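Local coordinates for protein tRNA threonylcarbamoyladenosine dehydratase (Escherichia coli, PDB 4D79) that catalyses the ATP-dependent dehydration of threonylcarbamoyladenosine at position 37 of tRNAs reading codons that begin with adenine, giving its cyclic form, at residues E47-T52 with V251-A256; R92-Q95 with R101-V104; P134-I139 with E183-D188; V3-A8 with K23-F28. All coordinates share one frame; numbering follows the deposited sequence.

Interaction 1 (E47-T52 with V251-A256); sequences EALART and VAVSHA
Val253 meets Ala48 and Leu49 with its two methyl groups. CG1 lies anti to the backbone N (chi1 170°), and CG2 lies beside that N. Val253 CG1 comes within 3.8 Å of Leu49 CD2 and 4.2 Å of Ala48 CB. Val253 CG2 lies 4.0 Å from Leu49 CG, so the leucine is touched at its branch point as well as at one methyl. Leu49 carries CG beside its own backbone N (chi1 -67°), which brings the end of the side chain nearer the valine. The contact is wholly apolar and buried. Cutting Val253 back to an alanine is likely to cost Leu49 CD2 and Ala48 CB their valine methyl contacts and to open a gap between the helices. Within its own segment, Arg51 NE forms a salt bridge with Glu47 OE2 at 2.8 Å, meeting it from above the carboxylate plane. Thr52 OG1 gives its proton to Ala48 O at 2.7 Å, tying the segment's end back to the helix. Residues 251-256 are predicted to be transmembrane, yet here they pack inside a globular domain. Ile126 of strand 124-127 touches both Leu49 and Val253. Helix 85-96 packs on Glu47, Ala50 and Arg51, and strand 164-168 on Val251 and His255.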
loop_
_atom_site.group_PDB
_atom_site.type_symbol
_atom_site.label_atom_id
_atom_site.label_comp_id
_atom_site.label_asym_id
_atom_site.label_seq_id
_atom_site.Cartn_x
_atom_site.Cartn_y
_atom_site.Cartn_z
ATOM N N GLU B 47 -5.101 -5.833 6.060
ATOM C CA GLU B 47 -5.641 -4.484 6.139
ATOM C C GLU B 47 -6.580 -4.204 4.973
ATOM O O GLU B 47 -7.703 -3.725 5.154
ATOM C CB GLU B 47 -4.493 -3.464 6.163
ATOM C CG GLU B 47 -4.923 -2.000 6.216
ATOM C CD GLU B 47 -5.151 -1.499 7.625
ATOM O OE1 GLU B 47 -4.993 -2.312 8.565
ATOM O OE2 GLU B 47 -5.450 -0.283 7.788
ATOM N N ALA B 48 -6.135 -4.502 3.767
ATOM C CA ALA B 48 -6.937 -4.203 2.591
ATOM C C ALA B 48 -8.245 -5.011 2.565
ATOM O O ALA B 48 -9.298 -4.493 2.143
ATOM C CB ALA B 48 -6.114 -4.480 1.344
ATOM N N LEU B 49 -8.197 -6.273 2.982
ATOM C CA LEU B 49 -9.423 -7.082 3.050
ATOM C C LEU B 49 -10.431 -6.471 4.021
ATOM O O LEU B 49 -11.620 -6.366 3.722
ATOM C CB LEU B 49 -9.090 -8.492 3.481
ATOM C CG LEU B 49 -8.282 -9.322 2.518
ATOM C CD1 LEU B 49 -7.797 -10.571 3.259
ATOM C CD2 LEU B 49 -9.053 -9.674 1.293
ATOM N N ALA B 50 -9.965 -6.095 5.205
ATOM C CA ALA B 50 -10.837 -5.484 6.181
ATOM C C ALA B 50 -11.467 -4.195 5.644
ATOM O O ALA B 50 -12.673 -3.948 5.839
ATOM C CB ALA B 50 -10.049 -5.228 7.466
ATOM N N ARG B 51 -10.667 -3.368 4.958
ATOM C CA ARG B 51 -11.123 -2.081 4.473
ATOM C C ARG B 51 -11.930 -2.185 3.191
ATOM O O ARG B 51 -12.453 -1.175 2.723
ATOM C CB ARG B 51 -9.939 -1.131 4.267
ATOM C CG ARG B 51 -9.264 -0.730 5.588
ATOM C CD ARG B 51 -8.434 0.548 5.458
ATOM N NE ARG B 51 -7.818 0.839 6.738
ATOM C CZ ARG B 51 -8.430 1.405 7.766
ATOM N NH1 ARG B 51 -9.680 1.807 7.671
ATOM N NH2 ARG B 51 -7.776 1.578 8.899
ATOM N N THR B 52 -12.070 -3.372 2.625
ATOM C CA THR B 52 -12.930 -3.572 1.471
ATOM C C THR B 52 -14.163 -4.406 1.824
ATOM O O THR B 52 -14.818 -4.958 0.938
ATOM C CB THR B 52 -12.130 -4.179 0.319
ATOM O OG1 THR B 52 -10.844 -3.525 0.205
ATOM C CG2 THR B 52 -12.822 -4.008 -0.991
ATOM N N VAL B 251 -1.962 -5.736 -4.456
ATOM C CA VAL B 251 -2.206 -6.341 -5.760
ATOM C C VAL B 251 -2.785 -7.747 -5.592
ATOM O O VAL B 251 -3.693 -8.159 -6.331
ATOM C CB VAL B 251 -0.921 -6.346 -6.595
ATOM C CG1 VAL B 251 -1.057 -7.273 -7.802
ATOM C CG2 VAL B 251 -0.557 -4.935 -7.031
ATOM N N ALA B 252 -2.282 -8.505 -4.618
ATOM C CA ALA B 252 -2.864 -9.822 -4.347
ATOM C C ALA B 252 -4.361 -9.731 -4.007
ATOM O O ALA B 252 -5.161 -10.524 -4.507
ATOM C CB ALA B 252 -2.098 -10.508 -3.221
ATOM N N VAL B 253 -4.750 -8.789 -3.145
ATOM C CA VAL B 253 -6.171 -8.641 -2.768
ATOM C C VAL B 253 -7.015 -8.235 -3.966
ATOM O O VAL B 253 -8.051 -8.854 -4.250
ATOM C CB VAL B 253 -6.306 -7.657 -1.598
ATOM C CG1 VAL B 253 -7.709 -7.262 -1.313
ATOM C CG2 VAL B 253 -5.698 -8.293 -0.352
ATOM N N SER B 254 -6.554 -7.246 -4.730
ATOM C CA SER B 254 -7.303 -6.794 -5.895
ATOM C C SER B 254 -7.489 -7.919 -6.900
ATOM O O SER B 254 -8.564 -8.044 -7.508
ATOM C CB SER B 254 -6.609 -5.625 -6.571
ATOM O OG SER B 254 -6.768 -4.407 -5.839
ATOM N N HIS B 255 -6.453 -8.739 -7.089
ATOM C CA HIS B 255 -6.564 -9.884 -7.984
ATOM C C HIS B 255 -7.616 -10.868 -7.468
ATOM O O HIS B 255 -8.479 -11.334 -8.227
ATOM C CB HIS B 255 -5.202 -10.562 -8.111
ATOM C CG HIS B 255 -5.195 -11.740 -9.037
ATOM N ND1 HIS B 255 -5.112 -11.617 -10.407
ATOM C CD2 HIS B 255 -5.303 -13.066 -8.787
ATOM C CE1 HIS B 255 -5.113 -12.814 -10.958
ATOM N NE2 HIS B 255 -5.246 -13.713 -10.001
ATOM N N ALA B 256 -7.568 -11.189 -6.169
ATOM C CA ALA B 256 -8.520 -12.136 -5.589
ATOM C C ALA B 256 -9.948 -11.618 -5.715
ATOM O O ALA B 256 -10.867 -12.356 -6.106
ATOM C CB ALA B 256 -8.166 -12.390 -4.116
#

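Interaction 2 (R92-Q95 with R101-V104); sequences RIRQ and RVTV
Ile93 and Arg94 face Val102 across a helix and a strand, and the nearest CA atoms, those of Arg94 and Val102, are 7.6 Å apart. Val102 gives the largest surface to the contact. Its CB points toward the helix, and CG2 stands beside the backbone N. Val102 CG2 meets Ile93 CG2 at 3.5 Å, tighter than usual for two carbons. Ile93 CG2 is anti to its own backbone N (chi1 of the CG1 branch -71°), which turns that methyl to the strand. Ile93 CB is also close, 4.1 Å from Val102 CG2. Arg94 approaches differently. Its chain runs extended from CG to NE along the margin of the contact, and the guanidinium ends beside the strand. Arg94 NH2 lies 3.8 Å from Val102 O, which sits at the edge of the guanidinium near its plane. That is a proximity and not a hydrogen bond. A water accepts from Val102 N at 3.0 Å and weakly from Arg94 NE at 3.5 Å, in the guanidinium plane. It thus serves the backbone N of a strand that is outermost within this chain and bonds through its backbone to strand 56-60. Strand 56-60, helix 85-96 and the parallel strand 101-105 form a beta-alpha-beta crossover. The contact packs its helix on its second strand, as in the Rossmann-like ThiF fold.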
loop_
_atom_site.group_PDB
_atom_site.type_symbol
_atom_site.label_atom_id
_atom_site.label_comp_id
_atom_site.label_asym_id
_atom_site.label_seq_id
_atom_site.Cartn_x
_atom_site.Cartn_y
_atom_site.Cartn_z
ATOM N N ARG B 92 -6.663 -4.942 15.315
ATOM C CA ARG B 92 -6.790 -3.825 14.397
ATOM C C ARG B 92 -7.982 -4.004 13.464
ATOM O O ARG B 92 -8.729 -3.046 13.214
ATOM C CB ARG B 92 -5.505 -3.677 13.601
ATOM C CG ARG B 92 -5.514 -2.466 12.728
ATOM C CD ARG B 92 -4.155 -2.239 12.056
ATOM N NE ARG B 92 -4.335 -1.299 10.974
ATOM C CZ ARG B 92 -4.377 0.019 11.138
ATOM N NH1 ARG B 92 -4.206 0.555 12.349
ATOM N NH2 ARG B 92 -4.612 0.789 10.089
ATOM N N ILE B 93 -8.167 -5.216 12.926
ATOM C CA ILE B 93 -9.288 -5.459 12.017
ATOM C C ILE B 93 -10.612 -5.213 12.729
ATOM O O ILE B 93 -11.553 -4.662 12.138
ATOM C CB ILE B 93 -9.199 -6.877 11.421
ATOM C CG1 ILE B 93 -8.021 -6.917 10.437
ATOM C CG2 ILE B 93 -10.518 -7.251 10.749
ATOM C CD1 ILE B 93 -7.673 -8.286 9.952
ATOM N N ARG B 94 -10.691 -5.570 14.016
ATOM C CA ARG B 94 -11.907 -5.343 14.802
ATOM C C ARG B 94 -12.175 -3.855 15.016
ATOM O O ARG B 94 -13.329 -3.459 15.230
ATOM C CB ARG B 94 -11.804 -6.063 16.153
ATOM C CG ARG B 94 -11.740 -7.598 16.004
ATOM C CD ARG B 94 -11.728 -8.360 17.316
ATOM N NE ARG B 94 -11.410 -9.775 17.081
ATOM C CZ ARG B 94 -10.318 -10.404 17.510
ATOM N NH1 ARG B 94 -9.413 -9.760 18.234
ATOM N NH2 ARG B 94 -10.140 -11.695 17.224
ATOM N N GLN B 95 -11.125 -3.022 14.986
ATOM C CA GLN B 95 -11.286 -1.569 15.028
ATOM C C GLN B 95 -11.702 -1.008 13.679
ATOM O O GLN B 95 -12.417 0.001 13.623
ATOM C CB GLN B 95 -9.979 -0.910 15.491
ATOM C CG GLN B 95 -9.816 -1.006 16.979
ATOM C CD GLN B 95 -10.593 0.108 17.673
ATOM O OE1 GLN B 95 -10.518 1.289 17.287
ATOM N NE2 GLN B 95 -11.372 -0.262 18.661
ATOM N N ARG B 101 -15.841 -11.005 11.152
ATOM C CA ARG B 101 -15.540 -12.203 11.948
ATOM C C ARG B 101 -14.084 -12.596 11.715
ATOM O O ARG B 101 -13.729 -13.085 10.643
ATOM C CB ARG B 101 -16.499 -13.345 11.607
ATOM C CG ARG B 101 -16.181 -14.672 12.268
ATOM C CD ARG B 101 -17.365 -15.661 12.129
ATOM N NE ARG B 101 -17.613 -16.035 10.736
ATOM C CZ ARG B 101 -16.929 -16.958 10.063
ATOM N NH1 ARG B 101 -15.932 -17.615 10.641
ATOM N NH2 ARG B 101 -17.239 -17.219 8.801
ATOM N N VAL B 102 -13.241 -12.375 12.710
ATOM C CA VAL B 102 -11.807 -12.570 12.585
ATOM C C VAL B 102 -11.384 -13.808 13.361
ATOM O O VAL B 102 -11.672 -13.928 14.551
ATOM C CB VAL B 102 -11.022 -11.357 13.092
ATOM C CG1 VAL B 102 -9.559 -11.564 12.788
ATOM C CG2 VAL B 102 -11.535 -10.099 12.448
ATOM N N THR B 103 -10.650 -14.685 12.704
ATOM C CA THR B 103 -10.136 -15.899 13.341
ATOM C C THR B 103 -8.620 -15.837 13.305
ATOM O O THR B 103 -8.032 -15.499 12.271
ATOM C CB THR B 103 -10.640 -17.150 12.625
ATOM O OG1 THR B 103 -12.072 -17.134 12.604
ATOM C CG2 THR B 103 -10.097 -18.461 13.309
ATOM N N VAL B 104 -7.993 -16.131 14.442
ATOM C CA VAL B 104 -6.541 -16.212 14.552
ATOM C C VAL B 104 -6.176 -17.673 14.684
ATOM O O VAL B 104 -6.713 -18.366 15.549
ATOM C CB VAL B 104 -6.022 -15.411 15.762
ATOM C CG1 VAL B 104 -4.567 -15.708 16.051
ATOM C CG2 VAL B 104 -6.251 -13.921 15.522
HETATM O O HOH W 1 -14.077 -11.228 15.341
#

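Interaction 3 (P134-I139 with E183-D188); sequences PKAALI and ERLKSD
Leu185, Ala136 and Ile139 form the middle of this contact, with Leu185 giving the most surface and Ala136 the next. The two helical segments cross at -68°, with their axes 9.2 Å apart at closest approach. The small Ala136 lets the backbones come close, and its CA is 5.6 Å from that of Leu185. Leu185 has CG beside its backbone N (chi1 -78°), which carries its two methyls over to the other helix. Leu185 CD2 lies against the backbone there, 3.5 Å from Ala136 O, and also near Ala136 CA and CB. Leu185 CD1 reaches Ile139 CG2 at 4.0 Å. The leucine and isoleucine side chains cross at about a right angle. Ala136 CB has a second partner, because Arg184 CG packs on it at 3.9 Å. Arg184 is used here for its aliphatic part. Its chain bends at chi2 and chi3, and its charged end makes a long salt bridge, Arg184 NH1 to Asp188 OD2 at 3.6 Å, within its own helix. Leu181 also touches Ala136 and Ile139. Pro134 touches the bound ATP. Lys135 forms a salt bridge with Asp127, and its NZ also bonds Ile129 O and Thr152 O, so this buried charge is satisfied. The chemistry is that of apolar helix packing: methyl and methylene groups make most of the contact, one methyl lies on a backbone carbonyl, and the arginine's charge is kept at its margin.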
loop_
_atom_site.group_PDB
_atom_site.type_symbol
_atom_site.label_atom_id
_atom_site.label_comp_id
_atom_site.label_asym_id
_atom_site.label_seq_id
_atom_site.Cartn_x
_atom_site.Cartn_y
_atom_site.Cartn_z
ATOM N N PRO B 134 6.913 -24.480 3.978
ATOM C CA PRO B 134 5.457 -24.377 4.156
ATOM C C PRO B 134 4.741 -23.735 2.970
ATOM O O PRO B 134 3.572 -24.049 2.711
ATOM C CB PRO B 134 5.344 -23.515 5.415
ATOM C CG PRO B 134 6.627 -22.679 5.402
ATOM C CD PRO B 134 7.653 -23.580 4.882
ATOM N N LYS B 135 5.398 -22.812 2.272
ATOM C CA LYS B 135 4.804 -22.183 1.100
ATOM C C LYS B 135 4.453 -23.228 0.053
ATOM O O LYS B 135 3.345 -23.227 -0.493
ATOM C CB LYS B 135 5.779 -21.148 0.530
ATOM C CG LYS B 135 5.171 -20.140 -0.409
ATOM C CD LYS B 135 6.192 -19.035 -0.681
ATOM C CE LYS B 135 5.615 -17.933 -1.543
ATOM N NZ LYS B 135 4.653 -17.060 -0.812
ATOM N N ALA B 136 5.400 -24.121 -0.247
ATOM C CA ALA B 136 5.155 -25.193 -1.203
ATOM C C ALA B 136 4.003 -26.088 -0.747
ATOM O O ALA B 136 3.118 -26.409 -1.538
ATOM C CB ALA B 136 6.431 -26.007 -1.396
ATOM N N ALA B 137 3.967 -26.438 0.536
ATOM C CA ALA B 137 2.906 -27.289 1.058
ATOM C C ALA B 137 1.537 -26.612 0.930
ATOM O O ALA B 137 0.543 -27.260 0.572
ATOM C CB ALA B 137 3.204 -27.627 2.515
ATOM N N LEU B 138 1.464 -25.306 1.215
ATOM C CA LEU B 138 0.198 -24.602 1.074
ATOM C C LEU B 138 -0.227 -24.563 -0.389
ATOM O O LEU B 138 -1.376 -24.866 -0.724
ATOM C CB LEU B 138 0.303 -23.174 1.644
ATOM C CG LEU B 138 -0.954 -22.295 1.554
ATOM C CD1 LEU B 138 -2.053 -22.917 2.398
ATOM C CD2 LEU B 138 -0.667 -20.872 2.012
ATOM N N ILE B 139 0.700 -24.207 -1.280
ATOM C CA ILE B 139 0.358 -24.056 -2.694
ATOM C C ILE B 139 -0.080 -25.379 -3.294
ATOM O O ILE B 139 -1.077 -25.438 -4.024
ATOM C CB ILE B 139 1.540 -23.442 -3.461
ATOM C CG1 ILE B 139 1.674 -21.971 -3.059
ATOM C CG2 ILE B 139 1.373 -23.567 -4.998
ATOM C CD1 ILE B 139 2.945 -21.399 -3.505
ATOM N N GLU B 183 11.056 -25.160 -7.537
ATOM C CA GLU B 183 11.889 -26.347 -7.392
ATOM C C GLU B 183 11.355 -27.275 -6.307
ATOM O O GLU B 183 11.341 -28.503 -6.487
ATOM C CB GLU B 183 13.336 -25.923 -7.106
ATOM C CG GLU B 183 13.987 -25.115 -8.238
ATOM C CD GLU B 183 13.638 -25.636 -9.627
ATOM O OE1 GLU B 183 14.159 -26.706 -10.013
ATOM O OE2 GLU B 183 12.836 -24.977 -10.330
ATOM N N ARG B 184 10.893 -26.717 -5.179
ATOM C CA ARG B 184 10.367 -27.567 -4.113
ATOM C C ARG B 184 9.030 -28.182 -4.502
ATOM O O ARG B 184 8.728 -29.327 -4.126
ATOM C CB ARG B 184 10.216 -26.790 -2.806
ATOM C CG ARG B 184 9.972 -27.701 -1.614
ATOM C CD ARG B 184 11.243 -28.487 -1.291
ATOM N NE ARG B 184 12.267 -27.677 -0.641
ATOM C CZ ARG B 184 12.384 -27.561 0.680
ATOM N NH1 ARG B 184 11.579 -28.253 1.478
ATOM N NH2 ARG B 184 13.335 -26.801 1.209
ATOM N N LEU B 185 8.198 -27.434 -5.218
ATOM C CA LEU B 185 6.932 -27.999 -5.663
ATOM C C LEU B 185 7.158 -29.238 -6.511
ATOM O O LEU B 185 6.426 -30.226 -6.390
ATOM C CB LEU B 185 6.130 -26.969 -6.453
ATOM C CG LEU B 185 5.404 -25.903 -5.636
ATOM C CD1 LEU B 185 4.894 -24.759 -6.513
ATOM C CD2 LEU B 185 4.254 -26.540 -4.858
ATOM N N LYS B 186 8.162 -29.202 -7.369
ATOM C CA LYS B 186 8.434 -30.336 -8.235
ATOM C C LYS B 186 8.971 -31.515 -7.427
ATOM O O LYS B 186 8.407 -32.611 -7.468
ATOM C CB LYS B 186 9.396 -29.908 -9.343
ATOM C CG LYS B 186 9.867 -31.041 -10.261
ATOM C CD LYS B 186 10.694 -30.496 -11.428
ATOM C CE LYS B 186 11.358 -31.605 -12.241
ATOM N NZ LYS B 186 12.001 -31.088 -13.492
ATOM N N SER B 187 10.019 -31.290 -6.633
ATOM C CA SER B 187 10.704 -32.393 -5.967
ATOM C C SER B 187 9.854 -32.996 -4.854
ATOM O O SER B 187 9.846 -34.218 -4.678
ATOM C CB SER B 187 12.062 -31.924 -5.436
ATOM O OG SER B 187 11.908 -30.924 -4.441
ATOM N N ASP B 188 9.128 -32.169 -4.094
ATOM C CA ASP B 188 8.421 -32.644 -2.906
ATOM C C ASP B 188 6.949 -32.972 -3.130
ATOM O O ASP B 188 6.358 -33.649 -2.282
ATOM C CB ASP B 188 8.494 -31.607 -1.775
ATOM C CG ASP B 188 9.845 -31.567 -1.113
ATOM O OD1 ASP B 188 10.828 -31.930 -1.783
ATOM O OD2 ASP B 188 9.928 -31.176 0.069
#

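Interaction 4 (V3-A8 with K23-F28)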
loop_
_atom_site.group_PDB
_atom_site.type_symbol
_atom_site.label_atom_id
_atom_site.label_comp_id
_atom_site.label_asym_id
_atom_site.label_seq_id
_atom_site.Cartn_x
_atom_site.Cartn_y
_atom_site.Cartn_z
ATOM N N VAL B 3 -23.934 -12.915 5.767
ATOM C CA VAL B 3 -23.850 -11.743 6.622
ATOM C C VAL B 3 -24.949 -10.769 6.212
ATOM O O VAL B 3 -25.098 -10.464 5.021
ATOM C CB VAL B 3 -22.438 -11.122 6.524
ATOM C CG1 VAL B 3 -22.366 -9.789 7.248
ATOM C CG2 VAL B 3 -21.429 -12.085 7.118
ATOM N N VAL B 4 -25.708 -10.284 7.187
ATOM C CA VAL B 4 -26.702 -9.243 6.956
ATOM C C VAL B 4 -25.964 -7.904 7.086
ATOM O O VAL B 4 -25.421 -7.583 8.144
ATOM C CB VAL B 4 -27.867 -9.344 7.957
ATOM C CG1 VAL B 4 -28.823 -8.144 7.784
ATOM C CG2 VAL B 4 -28.624 -10.644 7.770
ATOM N N ILE B 5 -25.974 -7.101 6.029
ATOM C CA ILE B 5 -25.215 -5.846 6.017
ATOM C C ILE B 5 -25.990 -4.794 6.805
ATOM O O ILE B 5 -27.164 -4.538 6.528
ATOM C CB ILE B 5 -24.937 -5.400 4.569
ATOM C CG1 ILE B 5 -23.896 -6.329 3.972
ATOM C CG2 ILE B 5 -24.451 -3.918 4.474
ATOM C CD1 ILE B 5 -23.663 -6.190 2.498
ATOM N N SER B 6 -25.373 -4.278 7.869
ATOM C CA SER B 6 -25.973 -3.266 8.730
ATOM C C SER B 6 -25.864 -1.850 8.137
ATOM O O SER B 6 -25.119 -1.570 7.185
ATOM C CB SER B 6 -25.322 -3.274 10.108
ATOM O OG SER B 6 -23.984 -2.781 10.021
ATOM N N ASP B 7 -26.595 -0.927 8.759
ATOM C CA ASP B 7 -26.453 0.468 8.364
ATOM C C ASP B 7 -25.047 0.959 8.647
ATOM O O ASP B 7 -24.479 1.688 7.840
ATOM C CB ASP B 7 -27.465 1.347 9.104
ATOM C CG ASP B 7 -28.892 1.231 8.543
ATOM O OD1 ASP B 7 -29.097 0.757 7.402
ATOM O OD2 ASP B 7 -29.817 1.670 9.250
ATOM N N ALA B 8 -24.451 0.524 9.759
ATOM C CA ALA B 8 -23.064 0.886 10.057
ATOM C C ALA B 8 -22.091 0.361 9.003
ATOM O O ALA B 8 -21.157 1.064 8.613
ATOM C CB ALA B 8 -22.676 0.382 11.439
ATOM N N LYS B 23 -23.900 -5.858 -5.670
ATOM C CA LYS B 23 -23.769 -7.310 -5.587
ATOM C C LYS B 23 -22.422 -7.685 -4.997
ATOM O O LYS B 23 -22.322 -8.585 -4.154
ATOM C CB LYS B 23 -23.969 -7.918 -6.972
ATOM C CG LYS B 23 -24.108 -9.436 -6.974
ATOM C CD LYS B 23 -24.637 -9.933 -8.316
ATOM C CE LYS B 23 -24.933 -11.429 -8.297
ATOM N NZ LYS B 23 -23.695 -12.255 -8.210
ATOM N N ALA B 24 -21.368 -6.976 -5.415
ATOM C CA ALA B 24 -20.051 -7.206 -4.866
ATOM C C ALA B 24 -20.007 -6.920 -3.366
ATOM O O ALA B 24 -19.308 -7.618 -2.624
ATOM C CB ALA B 24 -19.041 -6.346 -5.611
ATOM N N LEU B 25 -20.670 -5.858 -2.904
ATOM C CA LEU B 25 -20.626 -5.578 -1.469
ATOM C C LEU B 25 -21.108 -6.789 -0.669
ATOM O O LEU B 25 -20.530 -7.143 0.364
ATOM C CB LEU B 25 -21.462 -4.344 -1.136
ATOM C CG LEU B 25 -21.339 -3.845 0.313
ATOM C CD1 LEU B 25 -19.995 -3.136 0.557
ATOM C CD2 LEU B 25 -22.505 -2.901 0.679
ATOM N N GLN B 26 -22.187 -7.403 -1.109
ATOM C CA GLN B 26 -22.702 -8.579 -0.417
ATOM C C GLN B 26 -21.784 -9.784 -0.613
ATOM O O GLN B 26 -21.564 -10.561 0.324
ATOM C CB GLN B 26 -24.127 -8.895 -0.885
ATOM C CG GLN B 26 -24.729 -10.070 -0.153
ATOM C CD GLN B 26 -25.060 -9.785 1.281
ATOM O OE1 GLN B 26 -26.011 -9.053 1.596
ATOM N NE2 GLN B 26 -24.229 -10.281 2.167
ATOM N N LEU B 27 -21.229 -9.949 -1.816
ATOM C CA LEU B 27 -20.274 -11.036 -2.049
ATOM C C LEU B 27 -19.106 -10.944 -1.078
ATOM O O LEU B 27 -18.672 -11.954 -0.520
ATOM C CB LEU B 27 -19.754 -10.984 -3.491
ATOM C CG LEU B 27 -18.751 -12.056 -3.920
ATOM C CD1 LEU B 27 -19.434 -13.436 -4.004
ATOM C CD2 LEU B 27 -18.141 -11.667 -5.258
ATOM N N PHE B 28 -18.544 -9.732 -0.923
ATOM C CA PHE B 28 -17.441 -9.522 -0.004
ATOM C C PHE B 28 -17.866 -9.787 1.439
ATOM O O PHE B 28 -17.115 -10.411 2.220
ATOM C CB PHE B 28 -16.869 -8.095 -0.138
ATOM C CG PHE B 28 -16.321 -7.741 -1.520
ATOM C CD1 PHE B 28 -16.072 -8.704 -2.480
ATOM C CD2 PHE B 28 -16.043 -6.396 -1.844
ATOM C CE1 PHE B 28 -15.558 -8.340 -3.741
ATOM C CE2 PHE B 28 -15.533 -6.052 -3.099
ATOM C CZ PHE B 28 -15.295 -7.027 -4.039
HETATM O O HOH W 2 -27.367 -8.014 3.727
#
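Val3 opens the contact through its backbone, accepting a hydrogen bond at O from Gln26 NE2 at 3.0 Å. The N-H...O angle is 153°, and the donor lies in the carbonyl plane. Gln26 carries CG anti to its backbone N (chi1 -177°) and bends at chi2, which brings its amide over to the N-terminal segment. Ile5 follows with the largest buried surface. Ile5 N gives a hydrogen bond to a water at 2.8 Å, and that water donates to Gln26 OE1 at 2.7 Å. Both ends of the amide are thus held, one directly and one through water. Ile5 CD1 packs beside the amide, 3.8 Å from Gln26 OE1 and 3.9 Å from Leu25 CD2. With an alanine at Gln26, Val3 O would probably lose its amide donor and the water its Gln26 acceptor, leaving the N-terminal segment less firmly held. Ser6 then caps helix 7-20, with OG bonded to Trp9 N, and Asp7 begins that helix. The contact lies near the chain's surface. Helix 7-20 covers part of it, with Trp9 on Val3, Arg10 on Ile5 and Phe13 on Leu25. Ala24 and Phe28 of helix 22-29 pack on helix 242-266.

Interactions 1 and 3 are buried, apolar helix-to-helix contacts, though the arginine of interaction 3 lies at its margin. Interactions 2 and 4 are only partly buried, and each adds a bridging water to its apolar contact. A direct hydrogen bond joins the two segments in interaction 4 alone. Interactions 1 and 2 share helix 85-96, which packs on 47-52: Glu47 OE2 forms a salt bridge with Arg92 NH2 at 2.7 Å. Both also meet the second subunit. Helix 242-266, which holds 251-256, also packs on 23-28, and Phe28 touches Thr52 O. Interaction 3 stands apart: its centre is about 25 Å from that of interaction 1 and about 36 Å from that of interaction 4.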